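Local coordinates for alpha-n-acetylglucosaminidase family protein (Clostridium perfringens, PDB 4A42), which is a family 32 carbohydrate-binding module of a clostridial alpha-N-acetylglucosaminidase and is thought to bind glycans and so hold the enzyme near its substrates, at residues V34-N39 / K63-D68; N50-W55 / V81-S86; W55-E60 / E137-G142; K73-I78 / N119-G124; I92-D97 / R128-N133. All blocks are in the same frame, centred on the assembly; numbering follows the deposited sequence.

Interaction 1 of 5, residues V34-N39 / K63-D68; sequences VEVTSN and KSVTFD
Val34 and Phe67 lie side by side on neighbouring antiparallel strands at the margin of the beta-sandwich that family 32 carbohydrate-binding modules share with F5/8 type C (discoidin) domains. The tight apolar side is the one that carries Val34, Val36, Val65 and Phe67. In one of its two modelled conformers, with CG1 anti to the backbone N (chi1 -169°), Val34 sets that methyl over one face of the Phe67 ring, 4.2 Å from its centroid, in a CH-pi contact offset toward the rim. In this conformer CG2 comes to 3.5 Å from CE2 of Phe67 and CG1 also meets CG1 of Val65, so the valine can bridge two residues of the opposite strand. Phe67 then continues inward to Ile144 and Ile146 of strand 141-148. Glu35 and Thr66 form the hydrogen-bonded pair between these apolar residues, each backbone N donating to the other residue's O at 2.9 Å. On their face Glu35 is the loose part: its extended chain is exposed and only CB comes near the partner strand. Beyond Val36 the strand gives way to a loop, yet the pairing is prolonged by a side chain. Thr37 N donates to Ser64 O, Thr37 CG2 presses close on Ser64 CB at 3.4 Å, and Ser64 OG is engaged by Phe132 O and Asn133 OD1. In place of a backbone carbonyl, Thr37 OG1 accepts the hydrogen of Ser64 N at 2.8 Å, with an N-H...O angle of 165°.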
# COMPACT_ATOMS: atom_id res chain seq x y z
N VAL A 34 -10.48 2.85 -0.62
CA VAL A 34 -9.58 1.90 0.02
C VAL A 34 -10.38 0.75 0.62
O VAL A 34 -11.43 0.97 1.23
CB VAL A 34 -8.75 2.57 1.13
CG1 VAL A 34 -7.63 1.64 1.59
CG2 VAL A 34 -8.19 3.89 0.64
N GLU A 35 -9.90 -0.48 0.42
CA GLU A 35 -10.50 -1.66 1.03
C GLU A 35 -9.43 -2.39 1.80
O GLU A 35 -8.28 -2.45 1.36
CB GLU A 35 -11.08 -2.59 -0.02
CG GLU A 35 -12.40 -2.16 -0.60
CD GLU A 35 -12.90 -3.15 -1.64
OE1 GLU A 35 -12.27 -4.22 -1.78
OE2 GLU A 35 -13.91 -2.85 -2.30
N VAL A 36 -9.78 -2.95 2.95
CA VAL A 36 -8.82 -3.70 3.76
C VAL A 36 -9.39 -5.07 4.12
O VAL A 36 -10.61 -5.26 4.14
CB VAL A 36 -8.44 -2.95 5.05
CG1 VAL A 36 -7.75 -1.64 4.71
CG2 VAL A 36 -9.67 -2.72 5.93
N THR A 37 -8.49 -6.01 4.39
CA THR A 37 -8.87 -7.37 4.72
C THR A 37 -9.28 -7.52 6.18
O THR A 37 -9.91 -8.50 6.56
CB THR A 37 -7.74 -8.36 4.41
OG1 THR A 37 -6.53 -7.93 5.06
CG2 THR A 37 -7.51 -8.43 2.92
N SER A 38 -8.90 -6.55 7.00
CA SER A 38 -9.31 -6.54 8.40
C SER A 38 -9.22 -5.16 9.00
O SER A 38 -8.52 -4.28 8.47
CB SER A 38 -8.48 -7.53 9.22
OG SER A 38 -7.22 -7.00 9.51
N ASN A 39 -9.91 -4.99 10.12
CA ASN A 39 -9.91 -3.73 10.86
C ASN A 39 -10.26 -2.52 10.00
O ASN A 39 -9.47 -1.56 9.91
CB ASN A 39 -8.57 -3.52 11.56
CG ASN A 39 -8.74 -2.94 12.94
OD1 ASN A 39 -9.84 -2.54 13.32
ND2 ASN A 39 -7.65 -2.90 13.71
N LYS A 63 -3.17 -10.60 4.94
CA LYS A 63 -3.44 -9.23 5.28
C LYS A 63 -3.21 -8.38 4.02
O LYS A 63 -2.15 -8.43 3.44
CB LYS A 63 -2.49 -8.76 6.38
CG LYS A 63 -2.58 -9.47 7.67
CD LYS A 63 -1.38 -9.21 8.50
CE LYS A 63 -0.77 -10.48 8.96
NZ LYS A 63 -1.56 -11.12 10.03
N SER A 64 -4.22 -7.65 3.59
CA SER A 64 -4.12 -6.95 2.34
C SER A 64 -4.88 -5.63 2.31
O SER A 64 -5.87 -5.48 3.00
CB SER A 64 -4.62 -7.88 1.23
OG SER A 64 -4.44 -7.31 -0.02
N VAL A 65 -4.41 -4.70 1.50
CA VAL A 65 -5.07 -3.41 1.27
C VAL A 65 -5.16 -3.17 -0.24
O VAL A 65 -4.18 -3.37 -0.95
CB VAL A 65 -4.25 -2.25 1.87
CG1 VAL A 65 -4.93 -0.91 1.60
CG2 VAL A 65 -4.00 -2.48 3.36
N THR A 66 -6.32 -2.75 -0.74
CA THR A 66 -6.44 -2.41 -2.16
C THR A 66 -6.94 -0.97 -2.33
O THR A 66 -7.99 -0.61 -1.82
CB THR A 66 -7.41 -3.35 -2.89
OG1 THR A 66 -6.91 -4.69 -2.83
CG2 THR A 66 -7.54 -2.94 -4.36
N PHE A 67 -6.17 -0.16 -3.05
CA PHE A 67 -6.61 1.18 -3.42
C PHE A 67 -7.23 1.14 -4.80
O PHE A 67 -6.66 0.53 -5.72
CB PHE A 67 -5.46 2.20 -3.43
CG PHE A 67 -4.90 2.52 -2.08
CD1 PHE A 67 -3.96 1.69 -1.50
CD2 PHE A 67 -5.30 3.66 -1.40
CE1 PHE A 67 -3.44 1.98 -0.26
CE2 PHE A 67 -4.78 3.96 -0.16
CZ PHE A 67 -3.86 3.12 0.41
N ASP A 68 -8.39 1.77 -4.94
CA ASP A 68 -9.02 1.98 -6.24
C ASP A 68 -8.88 3.46 -6.54
O ASP A 68 -9.56 4.30 -5.94
CB ASP A 68 -10.50 1.56 -6.19
CG ASP A 68 -11.21 1.73 -7.54
OD1 ASP A 68 -10.62 2.31 -8.47
OD2 ASP A 68 -12.37 1.28 -7.65

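Interaction 2 of 5, residues N50-W55 / V81-S86; sequences NENTLW and VSKGNS. With CA (calcium ion), chain C.
Lys83 and Leu54 cross at about a right angle, CD2 of Leu54 resting 3.7 Å from CG of Lys83. The lysine bends at its second torsion (chi2 -85°), and this turn carries the outer chain past the backbone O of Glu51 toward Asn52. There CE lies 3.4 Å from Glu51 O, a carbonyl that the contact buries without a polar partner in the model. NZ donates to Asn52 OD1 at 2.9 Å, tilted 30° from the plane of the amide carbonyl. A water links the same ammonium to Glu51 OE1, whose sister oxygen OE2 forms a salt bridge with Lys145. The loop gripped in this way is a type I beta turn from Asn50 to Thr53, opened by an Asx turn in which Asn50 OD1 accepts from Asn52 N, and it forms part of the calcium site of this discoidin-like module. Asn50 O binds the calcium ion at 2.3 Å, while Thr53 supplies both O and OG1; Asn45, Asp48, Gly142 and Glu143 complete the shell. On the strand side of the turn, Glu51 stands across Val81 at about a right angle, its carboxyl carbon CD 4.0 Å from the CG2 methyl.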
# COMPACT_ATOMS: atom_id res chain seq x y z
N ASN A 50 -1.11 11.44 8.26
CA ASN A 50 -0.51 11.44 9.59
C ASN A 50 0.21 10.12 9.80
O ASN A 50 -0.42 9.07 9.87
CB ASN A 50 -1.62 11.62 10.64
CG ASN A 50 -1.08 11.72 12.07
OD1 ASN A 50 -0.07 11.13 12.41
ND2 ASN A 50 -1.78 12.49 12.91
N GLU A 51 1.53 10.14 9.90
CA GLU A 51 2.28 8.89 9.89
C GLU A 51 2.10 8.07 11.17
O GLU A 51 2.48 6.90 11.21
CB GLU A 51 3.77 9.14 9.65
CG GLU A 51 4.04 9.54 8.21
CD GLU A 51 5.51 9.72 7.93
OE1 GLU A 51 6.34 9.52 8.85
OE2 GLU A 51 5.84 10.06 6.78
N ASN A 52 1.57 8.71 12.20
CA ASN A 52 1.36 8.02 13.46
C ASN A 52 -0.04 7.47 13.72
O ASN A 52 -0.25 6.84 14.72
CB ASN A 52 1.86 8.85 14.64
CG ASN A 52 3.36 8.79 14.80
OD1 ASN A 52 3.97 7.77 14.60
ND2 ASN A 52 3.94 9.89 15.18
N THR A 53 -0.96 7.68 12.79
CA THR A 53 -2.26 7.03 12.89
C THR A 53 -2.13 5.76 12.05
O THR A 53 -1.83 5.82 10.88
CB THR A 53 -3.40 7.90 12.37
OG1 THR A 53 -3.18 8.25 11.01
CG2 THR A 53 -3.55 9.17 13.22
N LEU A 54 -2.36 4.63 12.69
CA LEU A 54 -2.05 3.34 12.12
C LEU A 54 -3.21 2.46 11.73
O LEU A 54 -4.27 2.55 12.32
CB LEU A 54 -1.22 2.56 13.12
CG LEU A 54 -0.21 3.38 13.91
CD1 LEU A 54 0.44 2.49 14.94
CD2 LEU A 54 0.83 3.96 12.99
N TRP A 55 -2.99 1.61 10.73
CA TRP A 55 -3.89 0.52 10.40
C TRP A 55 -3.17 -0.74 10.88
O TRP A 55 -2.07 -1.03 10.48
CB TRP A 55 -4.19 0.45 8.91
CG TRP A 55 -4.88 -0.83 8.50
CD1 TRP A 55 -6.19 -1.17 8.71
CD2 TRP A 55 -4.30 -1.94 7.81
NE1 TRP A 55 -6.44 -2.41 8.20
CE2 TRP A 55 -5.30 -2.91 7.64
CE3 TRP A 55 -3.01 -2.21 7.32
CZ2 TRP A 55 -5.07 -4.11 7.00
CZ3 TRP A 55 -2.79 -3.41 6.69
CH2 TRP A 55 -3.81 -4.35 6.53
N VAL A 81 4.81 3.51 5.06
CA VAL A 81 5.36 3.90 6.35
C VAL A 81 5.03 2.79 7.34
O VAL A 81 3.85 2.53 7.61
CB VAL A 81 4.76 5.25 6.82
CG1 VAL A 81 5.36 5.67 8.15
CG2 VAL A 81 5.02 6.33 5.77
N SER A 82 6.06 2.10 7.83
CA SER A 82 5.87 0.89 8.64
C SER A 82 6.24 1.14 10.09
O SER A 82 7.40 1.39 10.39
CB SER A 82 6.72 -0.25 8.08
OG SER A 82 6.46 -1.45 8.80
N LYS A 83 5.25 1.05 10.97
CA LYS A 83 5.43 1.44 12.36
C LYS A 83 5.59 0.26 13.33
O LYS A 83 5.95 0.45 14.49
CB LYS A 83 4.29 2.38 12.79
CG LYS A 83 4.40 3.78 12.17
CD LYS A 83 5.32 4.69 12.99
CE LYS A 83 5.62 6.00 12.27
NZ LYS A 83 6.37 6.97 13.15
N GLY A 84 5.32 -0.96 12.87
CA GLY A 84 5.54 -2.14 13.69
C GLY A 84 7.02 -2.43 13.95
O GLY A 84 7.90 -1.82 13.35
N ASN A 85 7.30 -3.39 14.83
CA ASN A 85 8.69 -3.67 15.19
C ASN A 85 9.50 -4.46 14.17
O ASN A 85 10.72 -4.23 14.00
CB ASN A 85 8.75 -4.38 16.54
CG ASN A 85 8.55 -3.45 17.69
OD1 ASN A 85 8.68 -2.23 17.55
ND2 ASN A 85 8.23 -4.00 18.85
N SER A 86 8.84 -5.40 13.52
CA SER A 86 9.50 -6.37 12.67
C SER A 86 9.72 -5.79 11.28
O SER A 86 8.92 -4.98 10.82
CB SER A 86 8.65 -7.65 12.57
OG SER A 86 8.62 -8.36 13.80
CA CA C . -1.90 7.56 8.94
O HOH W 1 6.76 9.19 11.35

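Interaction 3 of 5, residues W55-E60 / E137-G142; sequences WVPGQE and ENVKIG. With CA (calcium ion), chain C.
Trp55 and Ile141 form a single antiparallel, hydrogen-bonded bridge, Trp55 N donating to Ile141 O at 2.9 Å and Ile141 N returning a bond to Trp55 O at 3.0 Å, after which the two chains draw apart. Around this bridge the side chains pair off. Those of Trp55 and Ile141 run side by side, and the indole is met at its edge, in the ring plane, where CE3 lies 3.9 Å from CG1 of Ile141. A first torsion of 168° carries the Trp55 indole inward, under Pro57, with NE1 bonded to Ser38 O. The CD atom of Pro57 sits above one face of the indole, offset toward the rim, and also lies against Val139 O at 3.3 Å; its CG packs 3.9 Å from CB of Val139, the two side chains crossing at about a right angle. Val56 and Lys140 also run alongside each other, CG2 of the valine touching CG of the lysine before the extended lysine chain leads away. A water joins two carbonyls that could not bond each other, donating to Pro57 O at 2.8 Å and to Val139 O at 2.7 Å. One residue beyond the bridge, Gly142 O binds the calcium ion at 2.3 Å. The contact therefore ties the loop leading toward strand 63-69 to the start of strand 141-148, while Phe134 of strand 126-134 packs against Trp55, Val139 and Ile141, and Val65 of strand 63-69 touches the indole.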
# COMPACT_ATOMS: atom_id res chain seq x y z
N TRP A 55 -2.99 1.61 10.73
CA TRP A 55 -3.89 0.52 10.40
C TRP A 55 -3.17 -0.74 10.88
O TRP A 55 -2.07 -1.03 10.48
CB TRP A 55 -4.19 0.45 8.91
CG TRP A 55 -4.88 -0.83 8.50
CD1 TRP A 55 -6.19 -1.17 8.71
CD2 TRP A 55 -4.30 -1.94 7.81
NE1 TRP A 55 -6.44 -2.41 8.20
CE2 TRP A 55 -5.30 -2.91 7.64
CE3 TRP A 55 -3.01 -2.21 7.32
CZ2 TRP A 55 -5.07 -4.11 7.00
CZ3 TRP A 55 -2.79 -3.41 6.69
CH2 TRP A 55 -3.81 -4.35 6.53
N VAL A 56 -3.81 -1.46 11.79
CA VAL A 56 -3.23 -2.65 12.38
C VAL A 56 -4.15 -3.81 12.10
O VAL A 56 -5.17 -3.95 12.74
CB VAL A 56 -3.14 -2.46 13.90
CG1 VAL A 56 -2.53 -3.66 14.55
CG2 VAL A 56 -2.33 -1.22 14.23
N PRO A 57 -3.75 -4.67 11.19
CA PRO A 57 -4.58 -5.80 10.84
C PRO A 57 -4.61 -6.83 11.95
O PRO A 57 -3.79 -6.84 12.83
CB PRO A 57 -3.90 -6.38 9.60
CG PRO A 57 -2.53 -5.88 9.66
CD PRO A 57 -2.64 -4.51 10.25
N GLY A 58 -5.62 -7.67 11.88
CA GLY A 58 -5.78 -8.78 12.76
C GLY A 58 -5.02 -9.99 12.17
O GLY A 58 -4.12 -9.82 11.38
N GLN A 59 -5.38 -11.19 12.59
CA GLN A 59 -4.62 -12.39 12.24
C GLN A 59 -5.06 -13.13 10.99
O GLN A 59 -4.81 -14.31 10.86
CB GLN A 59 -4.54 -13.34 13.43
CG GLN A 59 -3.94 -12.72 14.70
CD GLN A 59 -2.72 -11.87 14.43
OE1 GLN A 59 -2.82 -10.77 13.91
NE2 GLN A 59 -1.56 -12.37 14.81
N GLU A 60 -5.73 -12.46 10.07
CA GLU A 60 -6.11 -13.11 8.83
C GLU A 60 -4.84 -13.52 8.11
O GLU A 60 -3.85 -12.81 8.16
CB GLU A 60 -6.92 -12.19 7.94
N GLU A 137 4.89 -10.33 10.69
CA GLU A 137 4.18 -10.19 11.95
C GLU A 137 4.23 -8.74 12.41
O GLU A 137 5.08 -7.99 12.00
CB GLU A 137 4.83 -11.09 12.99
CG GLU A 137 4.72 -12.56 12.69
CD GLU A 137 3.28 -13.01 12.55
OE1 GLU A 137 2.46 -12.53 13.35
OE2 GLU A 137 2.96 -13.83 11.67
N ASN A 138 3.33 -8.50 13.44
CA ASN A 138 3.12 -7.15 13.98
C ASN A 138 3.05 -6.04 12.93
O ASN A 138 3.66 -4.98 13.10
CB ASN A 138 4.15 -6.80 15.07
CG ASN A 138 5.59 -6.98 14.62
OD1 ASN A 138 6.11 -6.18 13.83
ND2 ASN A 138 6.25 -8.01 15.13
N VAL A 139 2.22 -6.34 11.86
CA VAL A 139 2.11 -5.27 10.89
C VAL A 139 1.35 -4.06 11.41
O VAL A 139 0.23 -4.19 11.85
CB VAL A 139 1.38 -5.79 9.63
CG1 VAL A 139 1.09 -4.69 8.65
CG2 VAL A 139 2.20 -6.88 8.97
N LYS A 140 1.95 -2.88 11.34
CA LYS A 140 1.25 -1.65 11.70
C LYS A 140 1.64 -0.61 10.67
O LYS A 140 2.75 -0.14 10.67
CB LYS A 140 1.65 -1.19 13.11
CG LYS A 140 1.46 -2.26 14.15
CD LYS A 140 1.79 -1.78 15.55
CE LYS A 140 1.45 -2.87 16.55
NZ LYS A 140 1.59 -2.43 17.94
N ILE A 141 0.71 -0.24 9.81
CA ILE A 141 1.04 0.68 8.72
C ILE A 141 0.58 2.09 9.05
O ILE A 141 -0.61 2.35 9.25
CB ILE A 141 0.38 0.20 7.40
CG1 ILE A 141 0.77 -1.25 7.09
CG2 ILE A 141 0.72 1.14 6.24
CD1 ILE A 141 2.26 -1.48 6.94
N GLY A 142 1.52 3.02 9.13
CA GLY A 142 1.19 4.39 9.46
C GLY A 142 0.63 5.17 8.30
O GLY A 142 -0.15 6.10 8.51
CA CA C . -1.90 7.56 8.94
O HOH W 2 -1.06 -6.34 12.96

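Interaction 4 of 5, residues K73-I78 / N119-G124; sequences KDISAI and NILKSG
The two segments run antiparallel, with Ile78 and Asn119 as a hydrogen-bonded pair and Ala77 and Ile120 as the non-hydrogen-bonded pair beside it. Ile78 N donates to Asn119 O at 2.9 Å and Asn119 N to Ile78 O at 2.8 Å. The next bond departs from this regular pattern: Leu121 N reaches Ser76 O at 2.9 Å from above the carbonyl plane, 40° out of it. The distortion coincides with a classic beta bulge, in which Ser76 and Ala77 both face Tyr147 of strand 141-148 on the other side of strand 77-82. In the four-stranded antiparallel sheet of this beta-sandwich, strand 116-120 is the outermost on this side, so it forms the edge of the sheet within this chain. Leu121 is the main apolar link. Its two methyls part company: CD2 packs 3.6 Å from CG2 of Ile75, while CD1 lies near CA of Ala77 and 4.1 Å from CD1 of Ile78. Ile75 and Ile78 extend this apolar patch to Val130 of the facing sheet. Asn119 OD1, by contrast, is hydrogen-bonded to Tyr90 OH. Ser76 O also accepts from a water that donates to Leu121 O as well; further on, where the chains diverge, a second water joins them, donating to Ile75 O at 2.7 Å and to Lys122 O.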
# COMPACT_ATOMS: atom_id res chain seq x y z
N LYS A 73 -4.35 5.56 -13.78
CA LYS A 73 -3.48 6.71 -13.60
C LYS A 73 -2.00 6.41 -13.65
O LYS A 73 -1.61 5.28 -13.45
CB LYS A 73 -3.79 7.39 -12.27
CG LYS A 73 -5.20 7.84 -12.15
CD LYS A 73 -5.40 8.75 -10.99
CE LYS A 73 -6.79 9.29 -10.99
NZ LYS A 73 -6.88 10.39 -10.06
N ASP A 74 -1.18 7.41 -13.92
CA ASP A 74 0.26 7.30 -13.80
C ASP A 74 0.63 7.05 -12.35
O ASP A 74 0.25 7.82 -11.46
CB ASP A 74 0.97 8.59 -14.22
CG ASP A 74 0.82 8.92 -15.69
OD1 ASP A 74 0.38 8.07 -16.50
OD2 ASP A 74 1.17 10.07 -16.04
N ILE A 75 1.40 6.00 -12.09
CA ILE A 75 1.95 5.78 -10.77
C ILE A 75 3.46 5.77 -10.89
O ILE A 75 4.02 4.92 -11.58
CB ILE A 75 1.48 4.44 -10.17
CG1 ILE A 75 -0.04 4.39 -10.04
CG2 ILE A 75 2.15 4.21 -8.84
CD1 ILE A 75 -0.59 3.00 -9.88
N SER A 76 4.12 6.72 -10.25
CA SER A 76 5.56 6.82 -10.32
C SER A 76 6.34 6.22 -9.14
O SER A 76 7.45 5.77 -9.29
CB SER A 76 6.01 8.26 -10.54
OG SER A 76 5.95 9.05 -9.38
N ALA A 77 5.75 6.29 -7.97
CA ALA A 77 6.44 5.85 -6.77
C ALA A 77 5.48 5.58 -5.64
O ALA A 77 4.38 6.14 -5.60
CB ALA A 77 7.49 6.86 -6.34
N ILE A 78 5.89 4.70 -4.72
CA ILE A 78 5.05 4.32 -3.59
C ILE A 78 5.87 4.24 -2.30
O ILE A 78 6.93 3.59 -2.26
CB ILE A 78 4.35 2.96 -3.85
CG1 ILE A 78 3.46 3.05 -5.10
CG2 ILE A 78 3.55 2.54 -2.60
CD1 ILE A 78 2.96 1.71 -5.62
N ASN A 119 9.47 2.60 -3.02
CA ASN A 119 9.73 1.93 -4.30
C ASN A 119 9.42 2.83 -5.48
O ASN A 119 8.31 3.35 -5.59
CB ASN A 119 8.90 0.65 -4.44
CG ASN A 119 9.37 -0.46 -3.52
OD1 ASN A 119 8.81 -0.67 -2.46
ND2 ASN A 119 10.41 -1.17 -3.93
N ILE A 120 10.39 3.00 -6.38
CA ILE A 120 10.18 3.78 -7.61
C ILE A 120 9.84 2.87 -8.79
O ILE A 120 10.57 1.91 -9.07
CB ILE A 120 11.41 4.64 -7.93
CG1 ILE A 120 11.69 5.61 -6.77
CG2 ILE A 120 11.22 5.40 -9.24
CD1 ILE A 120 12.95 5.28 -6.00
N LEU A 121 8.74 3.16 -9.47
CA LEU A 121 8.24 2.28 -10.51
C LEU A 121 8.94 2.54 -11.85
O LEU A 121 9.46 3.63 -12.08
CB LEU A 121 6.72 2.41 -10.68
CG LEU A 121 5.83 1.71 -9.65
CD1 LEU A 121 5.99 2.33 -8.28
CD2 LEU A 121 4.36 1.72 -10.08
N LYS A 122 8.96 1.53 -12.71
CA LYS A 122 9.49 1.69 -14.06
C LYS A 122 8.75 2.83 -14.74
O LYS A 122 7.60 3.13 -14.41
CB LYS A 122 9.32 0.41 -14.87
N SER A 123 9.40 3.48 -15.71
CA SER A 123 8.76 4.55 -16.43
C SER A 123 7.49 4.05 -17.11
O SER A 123 7.45 2.92 -17.58
CB SER A 123 9.72 5.14 -17.45
OG SER A 123 9.08 6.08 -18.30
N GLY A 124 6.46 4.87 -17.10
CA GLY A 124 5.25 4.56 -17.85
C GLY A 124 4.31 3.56 -17.20
O GLY A 124 3.45 3.00 -17.87
O HOH W 3 5.81 5.13 -13.60
O HOH W 4 8.75 6.26 -11.72

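Interaction 5 of 5, residues I92-D97 / R128-N133; sequences IEISND and RFVRFN
Ile92 lies alongside both Val130 and Phe132 at the apolar centre of this strand pair, its CG2 4.0 Å from CG1 of Val130 and its CD1 3.9 Å from CE2 of Phe132. Ile94 CG2 also approaches Val130 CG1, at 4.2 Å. Outward from this layer runs a regular antiparallel ladder, in which Glu93 N donates to Arg131 O and Arg131 N to Glu93 O, both at 2.8 Å. At the far end Ser95 O accepts from both Phe129 N and Arg128 N, the mark of a classic beta bulge, and the Phe129 ring turns its edge toward the carbonyls of Ser95 and Asn96. The polar face carries a compact charged cluster. Arg131, bent at its third torsion (chi3 69°), grips the Glu93 carboxylate side-on: NE bonds to OE1 at 2.8 Å and NH2 to OE2 at 3.0 Å, with the two group planes 38° apart. Asn133 ND2 also donates to Glu93 OE1 at 2.8 Å, arriving from the opposite face of the carboxylate to Arg131 NE. Three bonds thus restrain the carboxylate's rotation and would be expected to favour its charged form. Trp101 adds a cation-pi contact with Arg131. In the sandwich, strand 126-134 runs between 90-95 and 63-69, strand 102-107 pairs with the other edge of 90-95, and Ile78 and Ile80 of strand 77-82 pack against the apolar side from the facing sheet.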
# COMPACT_ATOMS: atom_id res chain seq x y z
N ILE A 92 3.59 -5.53 -3.78
CA ILE A 92 2.74 -4.52 -4.38
C ILE A 92 2.32 -5.02 -5.75
O ILE A 92 3.17 -5.45 -6.54
CB ILE A 92 3.49 -3.19 -4.52
CG1 ILE A 92 4.10 -2.76 -3.17
CG2 ILE A 92 2.57 -2.10 -5.05
CD1 ILE A 92 4.80 -1.41 -3.24
N GLU A 93 1.02 -4.99 -6.01
CA GLU A 93 0.45 -5.41 -7.29
C GLU A 93 -0.36 -4.26 -7.86
O GLU A 93 -0.93 -3.48 -7.12
CB GLU A 93 -0.49 -6.60 -7.10
CG GLU A 93 0.17 -7.91 -6.70
CD GLU A 93 -0.87 -8.92 -6.26
OE1 GLU A 93 -1.38 -8.78 -5.13
OE2 GLU A 93 -1.20 -9.83 -7.04
N ILE A 94 -0.42 -4.17 -9.19
CA ILE A 94 -1.29 -3.18 -9.83
C ILE A 94 -2.18 -3.87 -10.85
O ILE A 94 -1.84 -4.95 -11.34
CB ILE A 94 -0.48 -2.05 -10.50
CG1 ILE A 94 0.50 -2.61 -11.54
CG2 ILE A 94 0.25 -1.22 -9.43
CD1 ILE A 94 1.16 -1.53 -12.39
N SER A 95 -3.32 -3.26 -11.14
CA SER A 95 -4.25 -3.79 -12.13
C SER A 95 -5.03 -2.67 -12.79
O SER A 95 -5.21 -1.59 -12.22
CB SER A 95 -5.23 -4.77 -11.48
OG SER A 95 -6.09 -5.35 -12.46
N ASN A 96 -5.51 -2.94 -14.01
CA ASN A 96 -6.40 -2.04 -14.72
C ASN A 96 -7.86 -2.44 -14.58
O ASN A 96 -8.73 -1.60 -14.44
CB ASN A 96 -6.00 -1.93 -16.19
CG ASN A 96 -4.70 -1.24 -16.36
OD1 ASN A 96 -4.32 -0.41 -15.56
ND2 ASN A 96 -4.00 -1.57 -17.42
N ASP A 97 -8.12 -3.73 -14.63
CA ASP A 97 -9.49 -4.23 -14.57
C ASP A 97 -9.91 -4.79 -13.22
O ASP A 97 -11.07 -5.09 -13.01
CB ASP A 97 -9.74 -5.25 -15.67
CG ASP A 97 -8.78 -6.43 -15.61
OD1 ASP A 97 -8.08 -6.59 -14.60
OD2 ASP A 97 -8.75 -7.20 -16.58
N ARG A 128 -5.28 1.34 -12.26
CA ARG A 128 -6.39 1.80 -11.47
C ARG A 128 -6.37 1.25 -10.03
O ARG A 128 -6.72 1.94 -9.10
CB ARG A 128 -7.73 1.48 -12.15
CG ARG A 128 -8.92 1.77 -11.30
CD ARG A 128 -10.21 1.70 -12.04
NE ARG A 128 -11.29 1.60 -11.09
CZ ARG A 128 -12.56 1.46 -11.39
NH1 ARG A 128 -12.92 1.41 -12.65
NH2 ARG A 128 -13.47 1.37 -10.44
N PHE A 129 -5.93 0.01 -9.87
CA PHE A 129 -5.91 -0.62 -8.55
C PHE A 129 -4.49 -0.87 -8.09
O PHE A 129 -3.65 -1.32 -8.86
CB PHE A 129 -6.68 -1.95 -8.58
CG PHE A 129 -8.10 -1.82 -9.03
CD1 PHE A 129 -9.12 -1.58 -8.12
CD2 PHE A 129 -8.43 -1.93 -10.37
CE1 PHE A 129 -10.43 -1.46 -8.53
CE2 PHE A 129 -9.74 -1.81 -10.79
CZ PHE A 129 -10.74 -1.57 -9.87
N VAL A 130 -4.23 -0.57 -6.82
CA VAL A 130 -2.94 -0.86 -6.23
C VAL A 130 -3.18 -1.70 -4.99
O VAL A 130 -3.88 -1.27 -4.06
CB VAL A 130 -2.15 0.43 -5.90
CG1 VAL A 130 -0.70 0.10 -5.56
CG2 VAL A 130 -2.22 1.41 -7.06
N ARG A 131 -2.63 -2.91 -4.98
CA ARG A 131 -2.85 -3.85 -3.90
C ARG A 131 -1.56 -4.16 -3.15
O ARG A 131 -0.51 -4.41 -3.76
CB ARG A 131 -3.51 -5.14 -4.41
CG ARG A 131 -3.84 -6.13 -3.29
CD ARG A 131 -4.77 -7.23 -3.77
NE ARG A 131 -4.10 -8.14 -4.70
CZ ARG A 131 -4.72 -9.10 -5.37
NH1 ARG A 131 -6.03 -9.28 -5.20
NH2 ARG A 131 -4.04 -9.89 -6.20
N PHE A 132 -1.64 -4.10 -1.83
CA PHE A 132 -0.52 -4.33 -0.93
C PHE A 132 -0.81 -5.58 -0.13
O PHE A 132 -1.87 -5.70 0.49
CB PHE A 132 -0.35 -3.14 0.03
CG PHE A 132 -0.01 -1.86 -0.67
CD1 PHE A 132 -1.00 -1.10 -1.28
CD2 PHE A 132 1.30 -1.40 -0.71
CE1 PHE A 132 -0.68 0.07 -1.95
CE2 PHE A 132 1.62 -0.21 -1.37
CZ PHE A 132 0.63 0.52 -2.00
N ASN A 133 0.12 -6.53 -0.14
CA ASN A 133 -0.03 -7.72 0.67
C ASN A 133 1.06 -7.73 1.71
O ASN A 133 2.20 -7.42 1.41
CB ASN A 133 0.04 -8.95 -0.23
CG ASN A 133 -0.82 -8.81 -1.47
OD1 ASN A 133 -2.05 -8.79 -1.38
ND2 ASN A 133 -0.17 -8.66 -2.63

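Interactions 1 and 5 are consecutive parts of one sheet, their centres 11 Å apart: Phe67 N bonds to Val130 O and Val65 O to Phe132 N. Interaction 4 belongs mainly to the facing sheet, and its Ile75 and Ile78 meet Val130, Phe132 and Ile92 of interaction 5 in the core between them. Interactions 2 and 3, centred 9 Å apart, share Trp55 and both contribute ligands to the calcium ion, so the metal joins the loop to strand 141-148. Asn39 ND2, 2.9 Å from Val56 O, connects that end to interaction 1. Interaction 4 lies on the opposite side of the chain's centre from interactions 2 and 3, about 25 Å from interaction 3 between centres.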